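Local coordinates for protein quercetin 2,3-dioxygenase (Escherichia coli, PDB 1TQ5) that cleaves quercetin with molecular oxygen in vitro as a metal-dependent dioxygenase of the pirin family, a bicupin whose physiological role is unknown, at residues G71-M79 with I99-S107; V174-I185 with D203-S214. All coordinates share one frame; numbering follows the deposited sequence.

Contact 1: residues G71-M79 with I99-S107; sequences GTVEHQDSM and IRHSEYNPS. With CD (cadmium ion), chain B.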
loop_
_atom_site.group_PDB
_atom_site.type_symbol
_atom_site.label_atom_id
_atom_site.label_comp_id
_atom_site.label_asym_id
_atom_site.label_seq_id
_atom_site.Cartn_x
_atom_site.Cartn_y
_atom_site.Cartn_z
ATOM N N GLY A 71 -15.014 -4.995 3.768
ATOM C CA GLY A 71 -15.369 -6.320 3.303
ATOM C C GLY A 71 -14.347 -7.391 3.654
ATOM O O GLY A 71 -13.629 -7.295 4.655
ATOM N N THR A 72 -14.284 -8.420 2.818
ATOM C CA THR A 72 -13.365 -9.524 3.034
ATOM C C THR A 72 -12.775 -9.986 1.708
ATOM O O THR A 72 -13.423 -9.900 0.668
ATOM C CB THR A 72 -14.094 -10.733 3.677
ATOM O OG1 THR A 72 -14.816 -10.304 4.840
ATOM C CG2 THR A 72 -13.090 -11.812 4.087
ATOM N N VAL A 73 -11.537 -10.467 1.746
ATOM C CA VAL A 73 -10.889 -10.983 0.553
ATOM C C VAL A 73 -10.381 -12.388 0.848
ATOM O O VAL A 73 -9.882 -12.663 1.940
ATOM C CB VAL A 73 -9.704 -10.104 0.103
ATOM C CG1 VAL A 73 -8.613 -10.100 1.160
ATOM C CG2 VAL A 73 -9.164 -10.616 -1.229
ATOM N N GLU A 74 -10.531 -13.277 -0.126
ATOM C CA GLU A 74 -10.082 -14.656 0.007
ATOM C C GLU A 74 -8.855 -14.878 -0.880
ATOM O O GLU A 74 -8.901 -14.654 -2.093
ATOM C CB GLU A 74 -11.194 -15.613 -0.413
ATOM C CG GLU A 74 -10.781 -17.079 -0.428
ATOM C CD GLU A 74 -11.161 -17.813 0.841
ATOM O OE1 GLU A 74 -12.369 -17.851 1.164
ATOM O OE2 GLU A 74 -10.255 -18.358 1.509
ATOM N N HIS A 75 -7.762 -15.321 -0.270
ATOM C CA HIS A 75 -6.532 -15.570 -1.004
ATOM C C HIS A 75 -6.273 -17.058 -1.242
ATOM O O HIS A 75 -6.546 -17.895 -0.380
ATOM C CB HIS A 75 -5.352 -14.950 -0.248
ATOM C CG HIS A 75 -4.010 -15.397 -0.736
ATOM N ND1 HIS A 75 -3.451 -16.605 -0.375
ATOM C CD2 HIS A 75 -3.112 -14.796 -1.553
ATOM C CE1 HIS A 75 -2.266 -16.728 -0.946
ATOM N NE2 HIS A 75 -2.038 -15.644 -1.667
ATOM N N GLN A 76 -5.748 -17.368 -2.426
ATOM C CA GLN A 76 -5.403 -18.732 -2.816
ATOM C C GLN A 76 -4.136 -18.651 -3.667
ATOM O O GLN A 76 -4.044 -17.815 -4.570
ATOM C CB GLN A 76 -6.541 -19.360 -3.622
ATOM C CG GLN A 76 -7.791 -19.650 -2.799
ATOM C CD GLN A 76 -8.978 -20.052 -3.652
ATOM O OE1 GLN A 76 -8.923 -21.030 -4.400
ATOM N NE2 GLN A 76 -10.064 -19.299 -3.541
ATOM N N ASP A 77 -3.155 -19.504 -3.391
ATOM C CA ASP A 77 -1.922 -19.454 -4.166
ATOM C C ASP A 77 -1.384 -20.812 -4.590
ATOM O O ASP A 77 -1.751 -21.840 -4.021
ATOM C CB ASP A 77 -0.843 -18.696 -3.386
ATOM C CG ASP A 77 -0.423 -19.412 -2.113
ATOM O OD1 ASP A 77 0.201 -18.763 -1.248
ATOM O OD2 ASP A 77 -0.708 -20.621 -1.980
ATOM N N SER A 78 -0.521 -20.794 -5.605
ATOM C CA SER A 78 0.113 -21.997 -6.130
ATOM C C SER A 78 0.911 -22.602 -4.985
ATOM O O SER A 78 2.140 -22.564 -4.965
ATOM C CB SER A 78 1.041 -21.634 -7.292
ATOM O OG SER A 78 1.668 -22.786 -7.828
HETATM N N MSE A 79 0.177 -23.149 -4.028
HETATM C CA MSE A 79 0.725 -23.760 -2.829
HETATM C C MSE A 79 -0.526 -24.290 -2.138
HETATM O O MSE A 79 -1.468 -24.726 -2.800
HETATM C CB MSE A 79 1.387 -22.695 -1.951
HETATM C CG MSE A 79 2.805 -22.996 -1.502
HETATM SE SE MSE A 79 4.071 -22.636 -2.750
HETATM C CE MSE A 79 4.939 -24.240 -2.835
ATOM N N ILE A 99 5.293 -17.758 -8.845
ATOM C CA ILE A 99 4.116 -18.160 -8.086
ATOM C C ILE A 99 2.832 -17.706 -8.782
ATOM O O ILE A 99 2.836 -16.754 -9.562
ATOM C CB ILE A 99 4.184 -17.561 -6.646
ATOM C CG1 ILE A 99 3.685 -18.577 -5.614
ATOM C CG2 ILE A 99 3.399 -16.253 -6.575
ATOM C CD1 ILE A 99 2.227 -18.922 -5.711
ATOM N N ARG A 100 1.738 -18.408 -8.512
ATOM C CA ARG A 100 0.442 -18.071 -9.081
ATOM C C ARG A 100 -0.546 -17.885 -7.938
ATOM O O ARG A 100 -0.478 -18.588 -6.930
ATOM C CB ARG A 100 -0.048 -19.190 -10.005
ATOM C CG ARG A 100 0.570 -19.167 -11.394
ATOM C CD ARG A 100 0.215 -20.418 -12.187
ATOM N NE ARG A 100 0.863 -21.610 -11.645
ATOM C CZ ARG A 100 2.181 -21.781 -11.574
ATOM N NH1 ARG A 100 3.004 -20.837 -12.013
ATOM N NH2 ARG A 100 2.678 -22.896 -11.056
ATOM N N HIS A 101 -1.455 -16.929 -8.076
ATOM C CA HIS A 101 -2.434 -16.723 -7.022
ATOM C C HIS A 101 -3.700 -16.087 -7.552
ATOM O O HIS A 101 -3.753 -15.627 -8.690
ATOM C CB HIS A 101 -1.859 -15.850 -5.897
ATOM C CG HIS A 101 -1.812 -14.388 -6.222
ATOM N ND1 HIS A 101 -2.078 -13.412 -5.287
ATOM C CD2 HIS A 101 -1.528 -13.736 -7.375
ATOM C CE1 HIS A 101 -1.961 -12.222 -5.848
ATOM N NE2 HIS A 101 -1.628 -12.390 -7.115
ATOM N N SER A 102 -4.728 -16.089 -6.715
ATOM C CA SER A 102 -6.001 -15.486 -7.061
ATOM C C SER A 102 -6.541 -14.845 -5.793
ATOM O O SER A 102 -6.181 -15.247 -4.684
ATOM C CB SER A 102 -6.985 -16.547 -7.562
ATOM O OG SER A 102 -7.398 -17.386 -6.502
ATOM N N GLU A 103 -7.389 -13.841 -5.967
ATOM C CA GLU A 103 -8.011 -13.122 -4.859
ATOM C C GLU A 103 -9.436 -12.800 -5.261
ATOM O O GLU A 103 -9.663 -12.216 -6.317
ATOM C CB GLU A 103 -7.284 -11.804 -4.576
ATOM C CG GLU A 103 -6.279 -11.853 -3.445
ATOM C CD GLU A 103 -4.863 -12.018 -3.939
ATOM O OE1 GLU A 103 -4.492 -11.301 -4.895
ATOM O OE2 GLU A 103 -4.122 -12.847 -3.367
ATOM N N TYR A 104 -10.396 -13.166 -4.425
ATOM C CA TYR A 104 -11.780 -12.880 -4.749
ATOM C C TYR A 104 -12.570 -12.435 -3.529
ATOM O O TYR A 104 -12.114 -12.555 -2.392
ATOM C CB TYR A 104 -12.435 -14.109 -5.398
ATOM C CG TYR A 104 -12.729 -15.237 -4.443
ATOM C CD1 TYR A 104 -13.904 -15.252 -3.696
ATOM C CD2 TYR A 104 -11.821 -16.278 -4.264
ATOM C CE1 TYR A 104 -14.168 -16.274 -2.792
ATOM C CE2 TYR A 104 -12.075 -17.305 -3.361
ATOM C CZ TYR A 104 -13.250 -17.295 -2.627
ATOM O OH TYR A 104 -13.500 -18.295 -1.710
ATOM N N ASN A 105 -13.748 -11.892 -3.787
ATOM C CA ASN A 105 -14.640 -11.429 -2.741
ATOM C C ASN A 105 -15.564 -12.595 -2.422
ATOM O O ASN A 105 -16.419 -12.951 -3.228
ATOM C CB ASN A 105 -15.451 -10.243 -3.250
ATOM C CG ASN A 105 -16.392 -9.690 -2.207
ATOM O OD1 ASN A 105 -16.524 -10.239 -1.113
ATOM N ND2 ASN A 105 -17.057 -8.599 -2.542
ATOM N N PRO A 106 -15.391 -13.223 -1.247
ATOM C CA PRO A 106 -16.228 -14.363 -0.847
ATOM C C PRO A 106 -17.673 -13.997 -0.504
ATOM O O PRO A 106 -18.563 -14.849 -0.520
ATOM C CB PRO A 106 -15.476 -14.935 0.350
ATOM C CG PRO A 106 -14.880 -13.704 0.976
ATOM C CD PRO A 106 -14.348 -12.961 -0.238
ATOM N N SER A 107 -17.906 -12.731 -0.183
ATOM C CA SER A 107 -19.250 -12.293 0.154
ATOM C C SER A 107 -20.156 -12.443 -1.063
ATOM O O SER A 107 -19.762 -12.122 -2.186
ATOM C CB SER A 107 -19.229 -10.835 0.604
ATOM O OG SER A 107 -20.543 -10.344 0.771
HETATM CD CD CD B . -1.706 -10.497 -8.862
HETATM O O HOH W 1 -16.448 -8.483 1.013
HETATM O O HOH W 2 -14.167 -19.871 0.269
HETATM O O HOH W 3 -1.636 -8.734 -10.866
HETATM O O HOH W 4 -1.815 -8.428 -7.416
#
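Strands 72-77 and 99-104 run antiparallel, their axes 4.6 Å apart, with Glu-74 opposite Tyr-104 and Gln-76 opposite Ser-102 as hydrogen-bonded pairs and His-75 facing Glu-103 as a non-hydrogen-bonded pair. They are the inner strands of a four-stranded sheet of the N-terminal cupin domain, between strands 53-59 and 82-86, and strand alternation gives the sheet two unlike faces. His-75, Asp-77, His-101 and Glu-103 share the inward face, where the metal sits. NE2 of His-101 binds the cadmium ion at 2.6 Å, the metal lying in the ring plane, and His-59 and two waters bind it too. Histidine suits this place because its imidazole nitrogen offers a directed lone pair to a divalent cation. The first torsion of His-101 sets CG between its own N and C (chi1 77°), turning the ring away from strand 72-77. Glu-103, probably a ligand of the native metal although it does not bind the cadmium ion here, packs its CG against Val-73 CG2 at 3.8 Å. On the other face Glu-74, Gln-76, Ser-102 and Tyr-104 meet. The CB of Glu-74 rests over one face of the Tyr-104 ring, 3.7 Å from its centroid, a CH-pi contact, and the two side chains run alongside each other in the same direction. A flat, amphipathic tyrosine fits this partly exposed face, since its ring covers the aliphatic part of Glu-74 while its hydroxyl reaches water. Replacing Tyr-104 by an alanine would probably uncover the aliphatic chain of Glu-74 and leave its carboxylate without the water bridge that the phenol completes. At the strand end Pro-106 lays its CD 3.3 Å from Thr-72 O. One water joins the carboxylate and the phenol, 2.8 Å from Glu-74 OE1 and 2.6 Å from Tyr-104 OH.

Contact 2: residues V174-I185 with D203-S214; sequences VHQIAAERRVWI and DGLAIWDEQAIS. With CD (cadmium ion), chain D.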
loop_
_atom_site.group_PDB
_atom_site.type_symbol
_atom_site.label_atom_id
_atom_site.label_comp_id
_atom_site.label_asym_id
_atom_site.label_seq_id
_atom_site.Cartn_x
_atom_site.Cartn_y
_atom_site.Cartn_z
ATOM N N VAL A 174 5.860 13.666 14.027
ATOM C CA VAL A 174 7.002 13.867 13.143
ATOM C C VAL A 174 7.770 12.563 12.950
ATOM O O VAL A 174 7.888 11.765 13.878
ATOM C CB VAL A 174 7.988 14.914 13.730
ATOM C CG1 VAL A 174 9.176 15.097 12.796
ATOM C CG2 VAL A 174 7.279 16.239 13.957
ATOM N N HIS A 175 8.283 12.359 11.742
ATOM C CA HIS A 175 9.072 11.172 11.416
ATOM C C HIS A 175 10.398 11.671 10.841
ATOM O O HIS A 175 10.414 12.401 9.850
ATOM C CB HIS A 175 8.348 10.309 10.377
ATOM C CG HIS A 175 9.037 9.011 10.086
ATOM N ND1 HIS A 175 8.795 8.279 8.943
ATOM C CD2 HIS A 175 9.951 8.307 10.794
ATOM C CE1 HIS A 175 9.530 7.183 8.958
ATOM N NE2 HIS A 175 10.241 7.175 10.071
ATOM N N GLN A 176 11.505 11.274 11.466
ATOM C CA GLN A 176 12.838 11.700 11.043
ATOM C C GLN A 176 13.155 11.487 9.562
ATOM O O GLN A 176 12.683 12.245 8.715
ATOM C CB GLN A 176 13.904 11.016 11.905
ATOM C CG GLN A 176 13.815 11.364 13.390
ATOM C CD GLN A 176 14.088 12.834 13.673
ATOM O OE1 GLN A 176 13.461 13.721 13.091
ATOM N NE2 GLN A 176 15.023 13.096 14.581
ATOM N N ILE A 177 13.960 10.468 9.261
ATOM C CA ILE A 177 14.376 10.141 7.891
ATOM C C ILE A 177 15.699 10.823 7.566
ATOM O O ILE A 177 15.817 12.044 7.658
ATOM C CB ILE A 177 13.331 10.587 6.844
ATOM C CG1 ILE A 177 11.983 9.939 7.152
ATOM C CG2 ILE A 177 13.787 10.192 5.444
ATOM C CD1 ILE A 177 10.836 10.646 6.504
ATOM N N ALA A 178 16.693 10.034 7.175
ATOM C CA ALA A 178 18.007 10.580 6.854
ATOM C C ALA A 178 18.439 10.287 5.423
ATOM O O ALA A 178 17.655 9.790 4.610
ATOM C CB ALA A 178 19.042 10.029 7.829
ATOM N N ALA A 179 19.696 10.610 5.129
ATOM C CA ALA A 179 20.257 10.380 3.810
ATOM C C ALA A 179 19.354 10.788 2.663
ATOM O O ALA A 179 18.526 11.690 2.799
ATOM N N GLU A 180 19.521 10.126 1.523
ATOM C CA GLU A 180 18.702 10.439 0.372
ATOM C C GLU A 180 17.482 9.541 0.309
ATOM O O GLU A 180 17.065 9.127 -0.772
ATOM N N ARG A 181 16.906 9.240 1.470
ATOM C CA ARG A 181 15.735 8.379 1.524
ATOM C C ARG A 181 14.483 9.139 1.113
ATOM O O ARG A 181 14.393 10.354 1.287
ATOM C CB ARG A 181 15.574 7.777 2.927
ATOM C CG ARG A 181 16.723 6.838 3.305
ATOM C CD ARG A 181 16.479 6.112 4.620
ATOM N NE ARG A 181 15.345 5.190 4.560
ATOM C CZ ARG A 181 15.311 4.077 3.832
ATOM N NH1 ARG A 181 16.351 3.728 3.086
ATOM N NH2 ARG A 181 14.231 3.307 3.855
ATOM N N ARG A 182 13.520 8.413 0.560
ATOM C CA ARG A 182 12.288 9.022 0.102
ATOM C C ARG A 182 11.083 8.516 0.879
ATOM O O ARG A 182 11.122 7.439 1.471
ATOM C CB ARG A 182 12.109 8.743 -1.387
ATOM C CG ARG A 182 13.289 9.203 -2.225
ATOM C CD ARG A 182 12.889 9.355 -3.669
ATOM N NE ARG A 182 13.952 9.939 -4.474
ATOM C CZ ARG A 182 13.795 10.312 -5.738
ATOM N NH1 ARG A 182 12.618 10.160 -6.330
ATOM N NH2 ARG A 182 14.812 10.836 -6.411
ATOM N N VAL A 183 10.012 9.302 0.867
ATOM C CA VAL A 183 8.803 8.940 1.586
ATOM C C VAL A 183 7.531 9.142 0.781
ATOM O O VAL A 183 7.357 10.159 0.108
ATOM C CB VAL A 183 8.665 9.764 2.888
ATOM C CG1 VAL A 183 7.310 9.511 3.530
ATOM C CG2 VAL A 183 9.776 9.403 3.851
ATOM N N TRP A 184 6.645 8.156 0.850
ATOM C CA TRP A 184 5.366 8.267 0.184
ATOM C C TRP A 184 4.306 8.141 1.251
ATOM O O TRP A 184 4.338 7.227 2.081
ATOM C CB TRP A 184 5.146 7.171 -0.853
ATOM C CG TRP A 184 3.830 7.325 -1.565
ATOM C CD1 TRP A 184 2.599 6.912 -1.125
ATOM C CD2 TRP A 184 3.606 7.956 -2.830
ATOM N NE1 TRP A 184 1.629 7.242 -2.039
ATOM C CE2 TRP A 184 2.217 7.883 -3.095
ATOM C CE3 TRP A 184 4.441 8.574 -3.769
ATOM C CZ2 TRP A 184 1.647 8.404 -4.265
ATOM C CZ3 TRP A 184 3.870 9.092 -4.933
ATOM C CH2 TRP A 184 2.488 9.000 -5.168
ATOM N N ILE A 185 3.386 9.088 1.255
ATOM C CA ILE A 185 2.305 9.040 2.208
ATOM C C ILE A 185 1.009 8.919 1.429
ATOM O O ILE A 185 0.707 9.749 0.563
ATOM C CB ILE A 185 2.261 10.298 3.082
ATOM C CG1 ILE A 185 3.510 10.343 3.969
ATOM C CG2 ILE A 185 0.977 10.298 3.914
ATOM C CD1 ILE A 185 3.601 11.557 4.850
ATOM N N ASP A 203 -5.509 10.658 -1.498
ATOM C CA ASP A 203 -4.408 11.433 -2.066
ATOM C C ASP A 203 -3.084 10.812 -1.658
ATOM O O ASP A 203 -2.979 10.170 -0.612
ATOM C CB ASP A 203 -4.392 12.881 -1.556
ATOM C CG ASP A 203 -5.419 13.753 -2.219
ATOM O OD1 ASP A 203 -5.756 13.489 -3.393
ATOM O OD2 ASP A 203 -5.872 14.724 -1.567
ATOM N N GLY A 204 -2.065 11.033 -2.477
ATOM C CA GLY A 204 -0.746 10.525 -2.168
ATOM C C GLY A 204 0.219 11.688 -2.214
ATOM O O GLY A 204 -0.022 12.662 -2.938
ATOM N N LEU A 205 1.301 11.593 -1.447
ATOM C CA LEU A 205 2.314 12.640 -1.390
ATOM C C LEU A 205 3.709 12.047 -1.561
ATOM O O LEU A 205 4.070 11.109 -0.857
ATOM C CB LEU A 205 2.257 13.360 -0.037
ATOM C CG LEU A 205 1.046 14.244 0.259
ATOM C CD1 LEU A 205 1.037 14.624 1.731
ATOM C CD2 LEU A 205 1.097 15.496 -0.611
ATOM N N ALA A 206 4.481 12.591 -2.500
ATOM C CA ALA A 206 5.852 12.144 -2.740
ATOM C C ALA A 206 6.754 13.165 -2.057
ATOM O O ALA A 206 6.600 14.376 -2.256
ATOM C CB ALA A 206 6.144 12.106 -4.227
ATOM N N ILE A 207 7.700 12.686 -1.255
ATOM C CA ILE A 207 8.586 13.583 -0.524
ATOM C C ILE A 207 10.012 13.070 -0.471
ATOM O O ILE A 207 10.240 11.894 -0.221
ATOM C CB ILE A 207 8.098 13.751 0.931
ATOM C CG1 ILE A 207 6.664 14.279 0.938
ATOM C CG2 ILE A 207 9.040 14.679 1.709
ATOM C CD1 ILE A 207 5.963 14.111 2.272
ATOM N N TRP A 208 10.972 13.957 -0.699
ATOM C CA TRP A 208 12.374 13.579 -0.627
ATOM C C TRP A 208 13.219 14.830 -0.431
ATOM O O TRP A 208 12.716 15.949 -0.548
ATOM C CB TRP A 208 12.791 12.803 -1.883
ATOM C CG TRP A 208 12.928 13.623 -3.125
ATOM C CD1 TRP A 208 13.998 14.388 -3.488
ATOM C CD2 TRP A 208 11.973 13.740 -4.188
ATOM N NE1 TRP A 208 13.772 14.972 -4.712
ATOM C CE2 TRP A 208 12.536 14.592 -5.165
ATOM C CE3 TRP A 208 10.694 13.206 -4.411
ATOM C CZ2 TRP A 208 11.867 14.925 -6.347
ATOM C CZ3 TRP A 208 10.028 13.537 -5.589
ATOM C CH2 TRP A 208 10.618 14.388 -6.542
ATOM N N ASP A 209 14.498 14.639 -0.129
ATOM C CA ASP A 209 15.403 15.755 0.116
ATOM C C ASP A 209 14.969 16.506 1.369
ATOM O O ASP A 209 15.265 17.689 1.535
ATOM C CB ASP A 209 15.444 16.713 -1.079
ATOM C CG ASP A 209 16.329 16.208 -2.206
ATOM O OD1 ASP A 209 17.088 15.239 -1.981
ATOM O OD2 ASP A 209 16.272 16.787 -3.314
ATOM N N GLU A 210 14.258 15.804 2.243
ATOM C CA GLU A 210 13.790 16.368 3.502
ATOM C C GLU A 210 14.303 15.479 4.632
ATOM O O GLU A 210 14.574 14.295 4.420
ATOM C CB GLU A 210 12.258 16.424 3.533
ATOM C CG GLU A 210 11.696 17.054 4.795
ATOM C CD GLU A 210 12.243 18.450 5.039
ATOM O OE1 GLU A 210 12.042 19.326 4.173
ATOM O OE2 GLU A 210 12.874 18.670 6.095
ATOM N N GLN A 211 14.435 16.043 5.827
ATOM C CA GLN A 211 14.928 15.280 6.969
ATOM C C GLN A 211 13.848 14.988 8.005
ATOM O O GLN A 211 14.069 14.218 8.936
ATOM C CB GLN A 211 16.098 16.022 7.626
ATOM C CG GLN A 211 15.775 17.449 8.064
ATOM C CD GLN A 211 17.006 18.203 8.540
ATOM O OE1 GLN A 211 17.688 17.772 9.473
ATOM N NE2 GLN A 211 17.296 19.333 7.898
ATOM N N ALA A 212 12.678 15.599 7.841
ATOM C CA ALA A 212 11.579 15.390 8.778
ATOM C C ALA A 212 10.211 15.538 8.124
ATOM O O ALA A 212 9.992 16.419 7.295
ATOM C CB ALA A 212 11.700 16.364 9.945
ATOM N N ILE A 213 9.290 14.660 8.500
ATOM C CA ILE A 213 7.934 14.701 7.972
ATOM C C ILE A 213 7.034 15.166 9.108
ATOM O O ILE A 213 6.943 14.503 10.144
ATOM C CB ILE A 213 7.469 13.302 7.501
ATOM C CG1 ILE A 213 8.361 12.807 6.358
ATOM C CG2 ILE A 213 6.015 13.351 7.074
ATOM C CD1 ILE A 213 8.318 13.659 5.114
ATOM N N SER A 214 6.395 16.316 8.922
ATOM C CA SER A 214 5.491 16.875 9.927
ATOM C C SER A 214 4.075 16.627 9.459
ATOM O O SER A 214 3.702 16.996 8.347
ATOM C CB SER A 214 5.711 18.380 10.095
ATOM O OG SER A 214 7.015 18.656 10.577
HETATM CD CD CD D . -7.703 15.134 -3.191
HETATM O O HOH W 5 15.520 14.436 11.198
HETATM O O HOH W 6 -9.306 16.821 -1.925
HETATM O O HOH W 7 -9.126 13.402 -2.115
HETATM O O HOH W 8 -8.737 14.844 -5.561
HETATM O O HOH W 9 -6.395 17.311 -3.624
#
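Two antiparallel strand pairs of the C-terminal cupin domain make up this contact: 182-185 runs against 204-208, and 174-175 against 213-214, the pairs belonging to different sheets. Backbone bonds link Val-183 with Ile-207, Ile-185 with Leu-205 and His-175 with Ile-213. Between the sheets, as suits a beta-sandwich interior, Ile-185 CD1 meets Ile-213 CG2 at 3.7 Å, the two branched side chains sliding past each other in opposite directions. Ile-177, from the loop that follows strand 174-175, presses its CD1 tightly on Ile-213 CG1 at 3.3 Å. Ile-194 of strand 191-194 adds to the same apolar cluster. The opposite face of 182-185 carries Arg-182 and Trp-184. The indole of Trp-184, its CG anti to the backbone N (chi1 -178°), swings over strand 204-208 with Leu-205 O over one face and CZ3 3.8 Å from Ala-206 CB. Small residues suit this place: a CB on Gly-204 would collide with Trp-184 CZ2. The indole NE1 bonds to Gln-186 OE1. Past one end of strand 204-208, both carboxylate oxygens of Asp-203 grip a second cadmium ion with four waters, while OD1 also accepts from Ala-7 N and OD2 from Ser-200 N. Near the other end Arg-182, extended from CG to NE, lays its guanidinium flat on Trp-208 with planes 14° apart. This is a cation-pi stack, CZ lying 4.3 Å from the centroid of the five-membered ring of Trp-208.

How the contacts relate
The two contacts lie on opposite sides of the chain's centre, their own centres about 33 Å apart, and each belongs to one cupin domain of the bicupin. Both pair antiparallel strands and both are partly buried, but no strand is common to them. Contact 1 stays within a single sheet and turns one face to the metal site of the N-terminal domain, so its buried side is rich in histidine and acidic groups. Contact 2 spans two sheets and lies away from that site: its interior is aliphatic, its cadmium ion hangs on a lone aspartate at the margin, and its arginine lies on an aromatic ring near the surface.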